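PDB 4WY8: esterase from Rhizomucor miehei CAU432, which hydrolyses carboxylic esters as a carboxylesterase of the alpha/beta hydrolase fold, probably through a serine nucleophile. Local coordinates for residues Gly166-Leu169 with Ser170-Cys174; Arg215-Met218 with Val219-Phe222; Gly267-Tyr270 with Ala271-Leu274; Ser300-Gly303 with Ser304-Asp308; His309-Ala312 with Trp313-Thr317. All coordinates share one frame; numbering follows the deposited sequence.

Interaction 1 (Gly166-Leu169 with Ser170-Cys174); sequences GGNL and SAVVC
Ser170 turns its hydroxyl back along the helix onto the carbonyl of Gly166, one turn earlier. Its OG sits anti to its own carbonyl carbon (chi1 -61°), which brings OG to 3.0 Å from Gly166 O. The same oxygen accepts the backbone N of Ser170 at 2.9 Å, and the two donors arrive from opposite faces of the carbonyl plane, N tilted 32° and OG 27° from it. One buried carbonyl is thus gripped twice, and the hydroxyl is satisfied without leaving the helix.

On another side, Asn168 and Val172 meet at a slant: Asn168 OD1 lies 4.1 Å from Val172 CG2, a loose van der Waals contact. That methyl lies much closer to the backbone, with Val172 CG2 3.2 Å from Asn168 O, while Val172 N bonds to the same carbonyl at 3.0 Å. Asn168 spends its ND2 on the carbonyls of Ala237 and Val194.

Gly166 belongs to a GxSxG sequence, consistent with a nucleophile elbow leading into this helix. Helix 165-179 makes the crossover between strands 159-163 and 188-191; Ser170 and Ala171 rest on Leu190, Leu169 reaches Phe87 of strand 83-87, and Val172 and Val173 pack against Leu132 of helix 130-143.

Interaction 2 (Arg215-Met218 with Val219-Phe222); sequences RKLM and VWFF
Phe222 N donates a hydrogen bond to Met218 O at 2.9 Å, nearly straight with an N-H...O angle of 176°. The same carbonyl oxygen also lies at the edge of the Phe222 ring, near its plane, with Met218 O 3.6 Å from Phe222 CD2. Equivalent backbone bonds join Val219 to Arg215, Trp220 to Lys216 and Phe221 to Leu217, the regular i to i+4 pattern of an alpha helix.

Around this frame the side chains form an apolar cluster. Met218 is bent at chi2 and chi3 (-52° and -58°), a fold that swings its thioether toward the two phenylalanines. Met218 SD stands 5.5 Å from the centroid of the Phe221 ring, at the ring edge, which makes a Met-aromatic contact, and the terminal methyl carries on to Phe222, with Met218 CE 3.8 Å from Phe222 CE2. Leu217 serves two rings: its branch carbon CG is 3.8 Å from Phe221 CE2, while Leu217 CD1 is 4.0 Å from Trp220 CE3, the leucine and tryptophan side chains lying side by side.

Helix 215-225 is peripheral, with the contact centred about 18 Å from the centre of the chain. Its first turn leans on helix 202-206, where Arg215 and Met218 touch Tyr204, and Phe222 meets Trp92 edge-to-face.

Interaction 3 (Gly267-Tyr270 with Ala271-Leu274); sequences GEAY and ARKL
Tyr270 and Leu274 are brought together by two different first torsions. The ring carbon CG of Tyr270 stands opposite the backbone N (chi1 -176°), whereas CG of Leu274 is opposite its own carbonyl carbon. As a result the leucine comes over one face of the phenol ring: Leu274 CG lies 4.2 Å from the Tyr270 ring centroid and 18° off the ring normal, a CH-pi contact displaced toward the rim. Both methyls take part, Leu274 CD1 at 3.7 Å from Tyr270 CE2 and Leu274 CD2 at 3.9 Å from Tyr270 OH, and the backbone bond from Leu274 N to Tyr270 O ties the same pair.

Helix 264-276 is the crossover of a beta-alpha-beta unit between strands 253-258 and 281-286 of the alpha/beta hydrolase sheet. Ala271 and Leu274 face strand 281-286 through Ala283 and Val281, while Tyr270 packs on Ala171 and Ile175 of helix 165-179.

A polar pair occupies another side. Glu268 OE1 and Arg272 NH2 remain 4.1 Å apart, beyond a salt bridge, with carboxylate and guanidinium planes 71° apart. A water bridges them, 2.7 Å from Glu268 OE1, to which it probably donates, and accepting from Arg272 NH2 at 2.9 Å in the plane of the guanidinium. Each charge has a stronger partner: Glu268 OE2 binds Thr257 OG1 and forms a salt bridge with Arg285, and Arg272 NH2 forms one with Glu259 of the second subunit.

Interaction 4 (Ser300-Gly303 with Ser304-Asp308); sequences SPTG and SEILD
Ser300 and Ser304 open the helix with a backbone bond, Ser304 N to Ser300 O at 3.0 Å. Ser300 occupies the N-cap position: its psi of 158° is extended rather than helical, and its hydroxyl, placed by a chi1 of 75°, accepts Gly303 N at 3.0 Å. The cap therefore meets an amide of the first turn that has no preceding helical carbonyl to bind.

Pro301 follows, its O accepting Glu305 N. Glu305 CG, set anti to its own carbonyl carbon (chi1 -54°), lies 3.3 Å from Pro301 O. Thr302 comes next: its O accepts Ile306 N at 2.9 Å, and the two side chains only graze, with Thr302 CG2 4.3 Å from Ile306 CD1. Both rest on Tyr286 and Ile289, while Thr302 OG1 bonds to Lys8. At Gly303, O accepts Leu307 N, and Leu307 CG approaches that oxygen to 3.6 Å.

Ser304 OG and Asp308 OD1 both bind Arg110 of the same chain, whereas Asp308 OD2 and Glu305 OE2 form salt bridges with Lys316 and Arg252 of the second subunit. Glu305 lies near the amino end of helix 301-322, where the helix dipole would probably favour its charged form, an effect likely weaker for Asp308 further along; both acids present negative charge to basic partners across the dimer interface.

Interaction 5 (His309-Ala312 with Trp313-Thr317); sequences HIVA and WLQKT
Ile310 and Leu314 form the buried inner side of this contact. They lie side by side and point the same way, Ile310 CG2 4.1 Å from Leu314 CD1, not in itself a short approach, while the backbone bond Leu314 N to Ile310 O measures 2.9 Å. Next to them the buried Trp313 brings its ring edge near Ile310 O. Ile310 and Trp313 both press on Leu254 of strand 253-258, and Trp313 makes a cation-pi contact with Arg252.

Trp313 O is held by two donors from the residue one turn on, Thr317 N at 2.9 Å and Thr317 OG1 at 2.8 Å, which reach it from opposite faces of its plane. A chi1 of -56° folds the threonine hydroxyl back, and this also leaves Thr317 OG1 3.4 Å above one face of the Trp313 ring, toward its rim. Thr317 OG1 also hydrogen-bonds with Arg252 NE, of the same arginine.

The outer side is open to solvent at Gln315, whose extended chain runs past Val311, with Gln315 NE2 3.7 Å from Val311 CG1, a contact of an amide with a methyl rather than a polar bond.

A third side meets the second subunit, where His309 stacks on the His309 of that chain and Lys316 forms a salt bridge with its Asp308. The arrangement is that of a long C-terminal helix lying against the central sheet of an alpha/beta hydrolase on one side and serving as a dimer interface on another.

How the interactions relate
Followed from the N terminus, the five contacts come in series: none nests in or crosses another, and each is local, made of overlapping i to i+4 turns, and closes no long loop. Interaction 1 lies in the crossover helix between strands 159-163 and 188-191, interaction 2 in the outlying helix 215-225, and interaction 3 in the crossover between strands 253-258 and 281-286. Interactions 1 and 3 touch, Ala171 CB lying 3.9 Å from Tyr270 OH, which joins the two crossovers. Interactions 4 and 5 are consecutive parts of helix 301-322, their centres about 14 Å apart. Interactions 2 and 5 fall on opposite sides of the chain's centre. Interactions 3, 4 and 5 all reach the second subunit.

Interaction 1 (Gly166-Leu169 with Ser170-Cys174)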
loop_
_atom_site.group_PDB
_atom_site.type_symbol
_atom_site.label_atom_id
_atom_site.label_comp_id
_atom_site.label_asym_id
_atom_site.label_seq_id
_atom_site.Cartn_x
_atom_site.Cartn_y
_atom_site.Cartn_z
ATOM N N GLY A 166 -4.614 -19.407 -1.923
ATOM C CA GLY A 166 -3.214 -19.463 -1.530
ATOM C C GLY A 166 -2.887 -18.565 -0.339
ATOM O O GLY A 166 -1.978 -18.860 0.430
ATOM N N GLY A 167 -3.622 -17.464 -0.186
ATOM C CA GLY A 167 -3.513 -16.613 0.994
ATOM C C GLY A 167 -4.050 -17.337 2.223
ATOM O O GLY A 167 -3.500 -17.230 3.327
ATOM N N ASN A 168 -5.164 -18.038 2.045
ATOM C CA ASN A 168 -5.667 -18.933 3.085
ATOM C C ASN A 168 -4.551 -19.904 3.479
ATOM O O ASN A 168 -4.144 -19.979 4.650
ATOM C CB ASN A 168 -6.914 -19.680 2.590
ATOM C CG ASN A 168 -7.379 -20.769 3.547
ATOM O OD1 ASN A 168 -6.887 -21.899 3.488
ATOM N ND2 ASN A 168 -8.345 -20.443 4.417
ATOM N N LEU A 169 -4.011 -20.608 2.492
ATOM C CA LEU A 169 -2.933 -21.554 2.781
ATOM C C LEU A 169 -1.751 -20.893 3.527
ATOM O O LEU A 169 -1.216 -21.474 4.459
ATOM C CB LEU A 169 -2.432 -22.224 1.496
ATOM C CG LEU A 169 -3.424 -23.244 0.911
ATOM C CD1 LEU A 169 -2.971 -23.798 -0.453
ATOM C CD2 LEU A 169 -3.707 -24.367 1.904
ATOM N N SER A 170 -1.335 -19.700 3.116
ATOM C CA SER A 170 -0.241 -19.004 3.799
ATOM C C SER A 170 -0.594 -18.772 5.275
ATOM O O SER A 170 0.206 -19.082 6.190
ATOM C CB SER A 170 0.082 -17.671 3.095
ATOM O OG SER A 170 0.502 -17.899 1.756
ATOM N N ALA A 171 -1.785 -18.220 5.510
ATOM C CA ALA A 171 -2.222 -17.920 6.879
ATOM C C ALA A 171 -2.213 -19.171 7.789
ATOM O O ALA A 171 -1.671 -19.171 8.939
ATOM C CB ALA A 171 -3.609 -17.292 6.854
ATOM N N VAL A 172 -2.826 -20.236 7.286
ATOM C CA VAL A 172 -2.979 -21.428 8.122
ATOM C C VAL A 172 -1.677 -22.241 8.234
ATOM O O VAL A 172 -1.455 -22.912 9.232
ATOM C CB VAL A 172 -4.139 -22.314 7.623
ATOM C CG1 VAL A 172 -5.435 -21.549 7.736
ATOM C CG2 VAL A 172 -3.912 -22.788 6.166
ATOM N N VAL A 173 -0.815 -22.184 7.218
ATOM C CA VAL A 173 0.513 -22.765 7.361
ATOM C C VAL A 173 1.258 -22.015 8.478
ATOM O O VAL A 173 1.967 -22.634 9.273
ATOM C CB VAL A 173 1.322 -22.717 6.054
ATOM C CG1 VAL A 173 2.821 -22.737 6.343
ATOM C CG2 VAL A 173 0.940 -23.874 5.159
ATOM N N CYS A 174 1.082 -20.694 8.564
ATOM C CA CYS A 174 1.692 -19.972 9.692
ATOM C C CYS A 174 1.153 -20.438 11.058
ATOM O O CYS A 174 1.956 -20.778 11.961
ATOM C CB CYS A 174 1.490 -18.461 9.549
ATOM S SG CYS A 174 2.558 -17.754 8.271
#

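Interaction 2 (Arg215-Met218 with Val219-Phe222)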
loop_
_atom_site.group_PDB
_atom_site.type_symbol
_atom_site.label_atom_id
_atom_site.label_comp_id
_atom_site.label_asym_id
_atom_site.label_seq_id
_atom_site.Cartn_x
_atom_site.Cartn_y
_atom_site.Cartn_z
ATOM N N ARG A 215 -20.044 -15.268 -5.581
ATOM C CA ARG A 215 -20.450 -16.077 -4.448
ATOM C C ARG A 215 -20.644 -17.508 -4.904
ATOM O O ARG A 215 -20.184 -18.456 -4.259
ATOM C CB ARG A 215 -21.740 -15.539 -3.857
ATOM C CG ARG A 215 -22.410 -16.435 -2.826
ATOM C CD ARG A 215 -23.857 -15.976 -2.595
ATOM N NE ARG A 215 -23.937 -14.918 -1.605
ATOM C CZ ARG A 215 -24.750 -13.864 -1.681
ATOM N NH1 ARG A 215 -25.568 -13.709 -2.711
ATOM N NH2 ARG A 215 -24.729 -12.948 -0.722
ATOM N N LYS A 216 -21.273 -17.665 -6.060
ATOM C CA LYS A 216 -21.530 -18.984 -6.610
ATOM C C LYS A 216 -20.250 -19.812 -6.716
ATOM O O LYS A 216 -20.194 -20.990 -6.328
ATOM C CB LYS A 216 -22.197 -18.833 -7.974
ATOM C CG LYS A 216 -22.907 -20.074 -8.414
ATOM C CD LYS A 216 -23.692 -19.854 -9.692
ATOM C CE LYS A 216 -24.689 -20.998 -9.856
ATOM N NZ LYS A 216 -24.050 -22.323 -9.527
ATOM N N LEU A 217 -19.228 -19.184 -7.279
ATOM C CA LEU A 217 -17.919 -19.781 -7.415
ATOM C C LEU A 217 -17.289 -20.102 -6.035
ATOM O O LEU A 217 -16.709 -21.167 -5.846
ATOM C CB LEU A 217 -17.033 -18.845 -8.235
ATOM C CG LEU A 217 -15.958 -19.465 -9.107
ATOM C CD1 LEU A 217 -16.531 -20.590 -9.938
ATOM C CD2 LEU A 217 -15.405 -18.381 -10.010
ATOM N N MET A 218 -17.430 -19.207 -5.063
ATOM C CA MET A 218 -16.873 -19.486 -3.738
ATOM C C MET A 218 -17.537 -20.736 -3.138
ATOM O O MET A 218 -16.854 -21.601 -2.581
ATOM C CB MET A 218 -17.037 -18.274 -2.806
ATOM C CG MET A 218 -15.969 -17.179 -3.004
ATOM S SD MET A 218 -14.262 -17.810 -2.938
ATOM C CE MET A 218 -14.243 -18.563 -1.300
ATOM N N VAL A 219 -18.856 -20.855 -3.311
ATOM C CA VAL A 219 -19.596 -22.009 -2.823
ATOM C C VAL A 219 -19.124 -23.284 -3.486
ATOM O O VAL A 219 -18.882 -24.298 -2.821
ATOM C CB VAL A 219 -21.120 -21.825 -3.052
ATOM C CG1 VAL A 219 -21.884 -23.134 -2.801
ATOM C CG2 VAL A 219 -21.637 -20.704 -2.157
ATOM N N TRP A 220 -18.964 -23.226 -4.800
ATOM C CA TRP A 220 -18.441 -24.358 -5.541
ATOM C C TRP A 220 -17.033 -24.808 -5.050
ATOM O O TRP A 220 -16.753 -26.013 -4.827
ATOM C CB TRP A 220 -18.430 -23.968 -7.010
ATOM C CG TRP A 220 -18.084 -25.027 -7.986
ATOM C CD1 TRP A 220 -18.879 -26.067 -8.394
ATOM C CD2 TRP A 220 -16.877 -25.116 -8.751
ATOM N NE1 TRP A 220 -18.222 -26.807 -9.347
ATOM C CE2 TRP A 220 -16.995 -26.245 -9.585
ATOM C CE3 TRP A 220 -15.704 -24.352 -8.807
ATOM C CZ2 TRP A 220 -15.975 -26.642 -10.455
ATOM C CZ3 TRP A 220 -14.697 -24.734 -9.675
ATOM C CH2 TRP A 220 -14.837 -25.875 -10.491
ATOM N N PHE A 221 -16.155 -23.830 -4.875
ATOM C CA PHE A 221 -14.817 -24.076 -4.347
ATOM C C PHE A 221 -14.857 -24.761 -2.977
ATOM O O PHE A 221 -14.254 -25.813 -2.768
ATOM C CB PHE A 221 -14.066 -22.762 -4.213
ATOM C CG PHE A 221 -13.613 -22.173 -5.516
ATOM C CD1 PHE A 221 -13.215 -22.987 -6.565
ATOM C CD2 PHE A 221 -13.516 -20.790 -5.657
ATOM C CE1 PHE A 221 -12.762 -22.425 -7.748
ATOM C CE2 PHE A 221 -13.061 -20.218 -6.821
ATOM C CZ PHE A 221 -12.675 -21.025 -7.868
ATOM N N PHE A 222 -15.578 -24.159 -2.044
ATOM C CA PHE A 222 -15.698 -24.730 -0.702
ATOM C C PHE A 222 -16.298 -26.156 -0.718
ATOM O O PHE A 222 -15.849 -27.046 0.033
ATOM C CB PHE A 222 -16.564 -23.815 0.164
ATOM C CG PHE A 222 -15.778 -22.928 1.120
ATOM C CD1 PHE A 222 -15.285 -23.433 2.326
ATOM C CD2 PHE A 222 -15.569 -21.584 0.827
ATOM C CE1 PHE A 222 -14.573 -22.609 3.224
ATOM C CE2 PHE A 222 -14.861 -20.749 1.711
ATOM C CZ PHE A 222 -14.359 -21.268 2.915
#

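Interaction 3 (Gly267-Tyr270 with Ala271-Leu274)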
loop_
_atom_site.group_PDB
_atom_site.type_symbol
_atom_site.label_atom_id
_atom_site.label_comp_id
_atom_site.label_asym_id
_atom_site.label_seq_id
_atom_site.Cartn_x
_atom_site.Cartn_y
_atom_site.Cartn_z
ATOM N N GLY A 267 -11.137 -10.710 4.921
ATOM C CA GLY A 267 -9.707 -10.434 4.885
ATOM C C GLY A 267 -9.368 -9.297 5.828
ATOM O O GLY A 267 -8.399 -9.381 6.624
ATOM N N GLU A 268 -10.145 -8.214 5.738
ATOM C CA GLU A 268 -9.924 -7.100 6.656
ATOM C C GLU A 268 -10.207 -7.469 8.140
ATOM O O GLU A 268 -9.428 -7.101 9.033
ATOM C CB GLU A 268 -10.748 -5.882 6.198
ATOM C CG GLU A 268 -10.239 -5.381 4.828
ATOM C CD GLU A 268 -10.813 -4.053 4.357
ATOM O OE1 GLU A 268 -11.639 -3.440 5.068
ATOM O OE2 GLU A 268 -10.398 -3.599 3.256
ATOM N N ALA A 269 -11.259 -8.243 8.406
ATOM C CA ALA A 269 -11.521 -8.716 9.773
ATOM C C ALA A 269 -10.392 -9.627 10.290
ATOM O O ALA A 269 -10.051 -9.592 11.487
ATOM C CB ALA A 269 -12.857 -9.435 9.851
ATOM N N TYR A 270 -9.813 -10.443 9.409
ATOM C CA TYR A 270 -8.688 -11.282 9.821
ATOM C C TYR A 270 -7.493 -10.411 10.159
ATOM O O TYR A 270 -6.765 -10.682 11.138
ATOM C CB TYR A 270 -8.313 -12.306 8.749
ATOM C CG TYR A 270 -7.218 -13.263 9.193
ATOM C CD1 TYR A 270 -7.430 -14.151 10.251
ATOM C CD2 TYR A 270 -5.991 -13.312 8.536
ATOM C CE1 TYR A 270 -6.442 -15.038 10.673
ATOM C CE2 TYR A 270 -4.983 -14.210 8.954
ATOM C CZ TYR A 270 -5.226 -15.064 10.029
ATOM O OH TYR A 270 -4.273 -15.964 10.473
ATOM N N ALA A 271 -7.287 -9.352 9.378
ATOM C CA ALA A 271 -6.223 -8.410 9.744
ATOM C C ALA A 271 -6.460 -7.745 11.123
ATOM O O ALA A 271 -5.522 -7.611 11.945
ATOM C CB ALA A 271 -6.071 -7.353 8.682
ATOM N N ARG A 272 -7.692 -7.310 11.378
ATOM C CA ARG A 272 -8.019 -6.764 12.712
ATOM C C ARG A 272 -7.737 -7.763 13.836
ATOM O O ARG A 272 -7.126 -7.403 14.834
ATOM C CB ARG A 272 -9.475 -6.335 12.774
ATOM C CG ARG A 272 -9.758 -5.119 11.946
ATOM C CD ARG A 272 -11.136 -4.531 12.219
ATOM N NE ARG A 272 -11.458 -3.598 11.142
ATOM C CZ ARG A 272 -12.105 -3.947 10.035
ATOM N NH1 ARG A 272 -12.521 -5.202 9.890
ATOM N NH2 ARG A 272 -12.340 -3.046 9.082
ATOM N N LYS A 273 -8.138 -9.025 13.661
ATOM C CA LYS A 273 -7.789 -10.051 14.659
ATOM C C LYS A 273 -6.271 -10.206 14.846
ATOM O O LYS A 273 -5.790 -10.408 15.974
ATOM C CB LYS A 273 -8.381 -11.410 14.289
ATOM C CG LYS A 273 -9.883 -11.544 14.555
ATOM C CD LYS A 273 -10.268 -13.007 14.793
ATOM C CE LYS A 273 -11.769 -13.137 15.100
ATOM N NZ LYS A 273 -12.131 -14.535 15.487
ATOM N N LEU A 274 -5.511 -10.168 13.749
ATOM C CA LEU A 274 -4.059 -10.287 13.895
ATOM C C LEU A 274 -3.487 -9.112 14.679
ATOM O O LEU A 274 -2.540 -9.280 15.445
ATOM C CB LEU A 274 -3.361 -10.393 12.530
ATOM C CG LEU A 274 -3.594 -11.665 11.703
ATOM C CD1 LEU A 274 -2.874 -11.548 10.351
ATOM C CD2 LEU A 274 -3.083 -12.862 12.462
HETATM O O HOH W 1 -13.783 -3.790 6.739
#

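Interaction 4 (Ser300-Gly303 with Ser304-Asp308)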
loop_
_atom_site.group_PDB
_atom_site.type_symbol
_atom_site.label_atom_id
_atom_site.label_comp_id
_atom_site.label_asym_id
_atom_site.label_seq_id
_atom_site.Cartn_x
_atom_site.Cartn_y
_atom_site.Cartn_z
ATOM N N SER A 300 -2.276 -6.320 -14.525
ATOM C CA SER A 300 -2.850 -4.974 -14.593
ATOM C C SER A 300 -1.860 -3.952 -14.037
ATOM O O SER A 300 -0.953 -4.315 -13.296
ATOM C CB SER A 300 -4.175 -4.893 -13.823
ATOM O OG SER A 300 -4.005 -4.870 -12.418
ATOM N N PRO A 301 -2.005 -2.675 -14.431
ATOM C CA PRO A 301 -1.138 -1.636 -13.852
ATOM C C PRO A 301 -1.168 -1.637 -12.307
ATOM O O PRO A 301 -0.110 -1.584 -11.640
ATOM C CB PRO A 301 -1.726 -0.338 -14.421
ATOM C CG PRO A 301 -2.385 -0.767 -15.732
ATOM C CD PRO A 301 -2.921 -2.142 -15.464
ATOM N N THR A 302 -2.366 -1.732 -11.733
ATOM C CA THR A 302 -2.450 -1.737 -10.286
ATOM C C THR A 302 -1.822 -3.002 -9.715
ATOM O O THR A 302 -1.216 -2.960 -8.641
ATOM C CB THR A 302 -3.880 -1.641 -9.777
ATOM O OG1 THR A 302 -4.582 -0.607 -10.485
ATOM C CG2 THR A 302 -3.858 -1.325 -8.273
ATOM N N GLY A 303 -1.953 -4.126 -10.423
ATOM C CA GLY A 303 -1.292 -5.354 -10.003
ATOM C C GLY A 303 0.203 -5.116 -9.844
ATOM O O GLY A 303 0.829 -5.545 -8.863
ATOM N N SER A 304 0.774 -4.403 -10.805
ATOM C CA SER A 304 2.202 -4.077 -10.775
ATOM C C SER A 304 2.566 -3.145 -9.620
ATOM O O SER A 304 3.628 -3.317 -8.960
ATOM C CB SER A 304 2.634 -3.467 -12.110
ATOM O OG SER A 304 4.031 -3.214 -12.122
ATOM N N GLU A 305 1.718 -2.145 -9.379
ATOM C CA GLU A 305 1.986 -1.280 -8.230
ATOM C C GLU A 305 2.002 -2.123 -6.953
ATOM O O GLU A 305 2.891 -2.000 -6.107
ATOM C CB GLU A 305 0.943 -0.170 -8.098
ATOM C CG GLU A 305 0.744 0.677 -9.345
ATOM C CD GLU A 305 1.990 1.435 -9.797
ATOM O OE1 GLU A 305 2.873 1.795 -8.968
ATOM O OE2 GLU A 305 2.088 1.657 -11.027
ATOM N N ILE A 306 1.031 -3.014 -6.846
ATOM C CA ILE A 306 0.896 -3.859 -5.673
ATOM C C ILE A 306 2.126 -4.707 -5.501
ATOM O O ILE A 306 2.631 -4.820 -4.386
ATOM C CB ILE A 306 -0.362 -4.744 -5.753
ATOM C CG1 ILE A 306 -1.619 -3.908 -5.515
ATOM C CG2 ILE A 306 -0.333 -5.887 -4.727
ATOM C CD1 ILE A 306 -2.921 -4.703 -5.870
ATOM N N LEU A 307 2.644 -5.274 -6.586
ATOM C CA LEU A 307 3.903 -6.030 -6.483
ATOM C C LEU A 307 5.084 -5.159 -6.027
ATOM O O LEU A 307 5.925 -5.617 -5.248
ATOM C CB LEU A 307 4.243 -6.708 -7.808
ATOM C CG LEU A 307 3.383 -7.926 -8.141
ATOM C CD1 LEU A 307 4.013 -8.618 -9.320
ATOM C CD2 LEU A 307 3.305 -8.883 -6.965
ATOM N N ASP A 308 5.168 -3.916 -6.503
ATOM C CA ASP A 308 6.232 -3.029 -6.022
ATOM C C ASP A 308 6.116 -2.776 -4.495
ATOM O O ASP A 308 7.117 -2.729 -3.759
ATOM C CB ASP A 308 6.204 -1.700 -6.790
ATOM C CG ASP A 308 6.683 -1.847 -8.243
ATOM O OD1 ASP A 308 7.387 -2.848 -8.559
ATOM O OD2 ASP A 308 6.341 -0.954 -9.066
#

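Interaction 5 (His309-Ala312 with Trp313-Thr317)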
loop_
_atom_site.group_PDB
_atom_site.type_symbol
_atom_site.label_atom_id
_atom_site.label_comp_id
_atom_site.label_asym_id
_atom_site.label_seq_id
_atom_site.Cartn_x
_atom_site.Cartn_y
_atom_site.Cartn_z
ATOM N N HIS A 309 4.878 -2.632 -4.038
ATOM C CA HIS A 309 4.585 -2.506 -2.619
ATOM C C HIS A 309 5.023 -3.726 -1.806
ATOM O O HIS A 309 5.744 -3.604 -0.797
ATOM C CB HIS A 309 3.100 -2.267 -2.451
ATOM C CG HIS A 309 2.691 -2.017 -1.044
ATOM N ND1 HIS A 309 1.383 -1.789 -0.688
ATOM C CD2 HIS A 309 3.422 -1.938 0.095
ATOM C CE1 HIS A 309 1.322 -1.572 0.619
ATOM N NE2 HIS A 309 2.542 -1.662 1.113
ATOM N N ILE A 310 4.585 -4.902 -2.245
ATOM C CA ILE A 310 4.979 -6.154 -1.614
ATOM C C ILE A 310 6.495 -6.276 -1.530
ATOM O O ILE A 310 7.039 -6.686 -0.508
ATOM C CB ILE A 310 4.414 -7.370 -2.389
ATOM C CG1 ILE A 310 2.891 -7.455 -2.202
ATOM C CG2 ILE A 310 5.046 -8.681 -1.927
ATOM C CD1 ILE A 310 2.241 -8.451 -3.127
ATOM N N VAL A 311 7.178 -5.909 -2.607
ATOM C CA VAL A 311 8.622 -5.989 -2.619
ATOM C C VAL A 311 9.244 -5.021 -1.618
ATOM O O VAL A 311 10.179 -5.396 -0.904
ATOM C CB VAL A 311 9.168 -5.717 -4.027
ATOM C CG1 VAL A 311 10.709 -5.562 -3.995
ATOM C CG2 VAL A 311 8.746 -6.843 -4.948
ATOM N N ALA A 312 8.728 -3.791 -1.536
ATOM C CA ALA A 312 9.247 -2.842 -0.539
ATOM C C ALA A 312 9.094 -3.391 0.889
ATOM O O ALA A 312 10.001 -3.288 1.736
ATOM C CB ALA A 312 8.533 -1.498 -0.666
ATOM N N TRP A 313 7.935 -3.968 1.154
ATOM C CA TRP A 313 7.656 -4.557 2.469
ATOM C C TRP A 313 8.532 -5.757 2.795
ATOM O O TRP A 313 8.964 -5.910 3.937
ATOM C CB TRP A 313 6.199 -4.957 2.552
ATOM C CG TRP A 313 5.767 -5.536 3.865
ATOM C CD1 TRP A 313 5.241 -4.863 4.933
ATOM C CD2 TRP A 313 5.777 -6.922 4.225
ATOM N NE1 TRP A 313 4.935 -5.752 5.945
ATOM C CE2 TRP A 313 5.265 -7.018 5.538
ATOM C CE3 TRP A 313 6.192 -8.089 3.571
ATOM C CZ2 TRP A 313 5.141 -8.239 6.204
ATOM C CZ3 TRP A 313 6.065 -9.308 4.234
ATOM C CH2 TRP A 313 5.541 -9.371 5.542
ATOM N N LEU A 314 8.763 -6.618 1.799
ATOM C CA LEU A 314 9.689 -7.744 1.933
ATOM C C LEU A 314 11.100 -7.253 2.226
ATOM O O LEU A 314 11.811 -7.827 3.058
ATOM C CB LEU A 314 9.716 -8.603 0.664
ATOM C CG LEU A 314 8.607 -9.578 0.259
ATOM C CD1 LEU A 314 8.843 -10.124 -1.160
ATOM C CD2 LEU A 314 8.577 -10.719 1.251
ATOM N N GLN A 315 11.509 -6.193 1.532
ATOM C CA GLN A 315 12.840 -5.648 1.733
ATOM C C GLN A 315 12.970 -5.131 3.160
ATOM O O GLN A 315 13.995 -5.387 3.825
ATOM C CB GLN A 315 13.167 -4.554 0.695
ATOM C CG GLN A 315 13.606 -5.154 -0.666
ATOM C CD GLN A 315 13.579 -4.161 -1.821
ATOM O OE1 GLN A 315 13.083 -3.035 -1.687
ATOM N NE2 GLN A 315 14.091 -4.590 -2.983
ATOM N N LYS A 316 11.934 -4.456 3.666
ATOM C CA LYS A 316 11.995 -4.056 5.079
ATOM C C LYS A 316 12.034 -5.288 6.030
ATOM O O LYS A 316 12.824 -5.327 6.981
ATOM C CB LYS A 316 10.833 -3.125 5.434
ATOM C CG LYS A 316 10.774 -2.735 6.917
ATOM C CD LYS A 316 12.143 -2.245 7.415
ATOM C CE LYS A 316 12.612 -1.008 6.639
ATOM N NZ LYS A 316 11.862 0.237 6.987
ATOM N N THR A 317 11.186 -6.285 5.774
ATOM C CA THR A 317 11.189 -7.523 6.569
ATOM C C THR A 317 12.601 -8.151 6.673
ATOM O O THR A 317 13.101 -8.473 7.770
ATOM C CB THR A 317 10.213 -8.559 5.962
ATOM O OG1 THR A 317 8.900 -7.994 5.857
ATOM C CG2 THR A 317 10.158 -9.802 6.814
#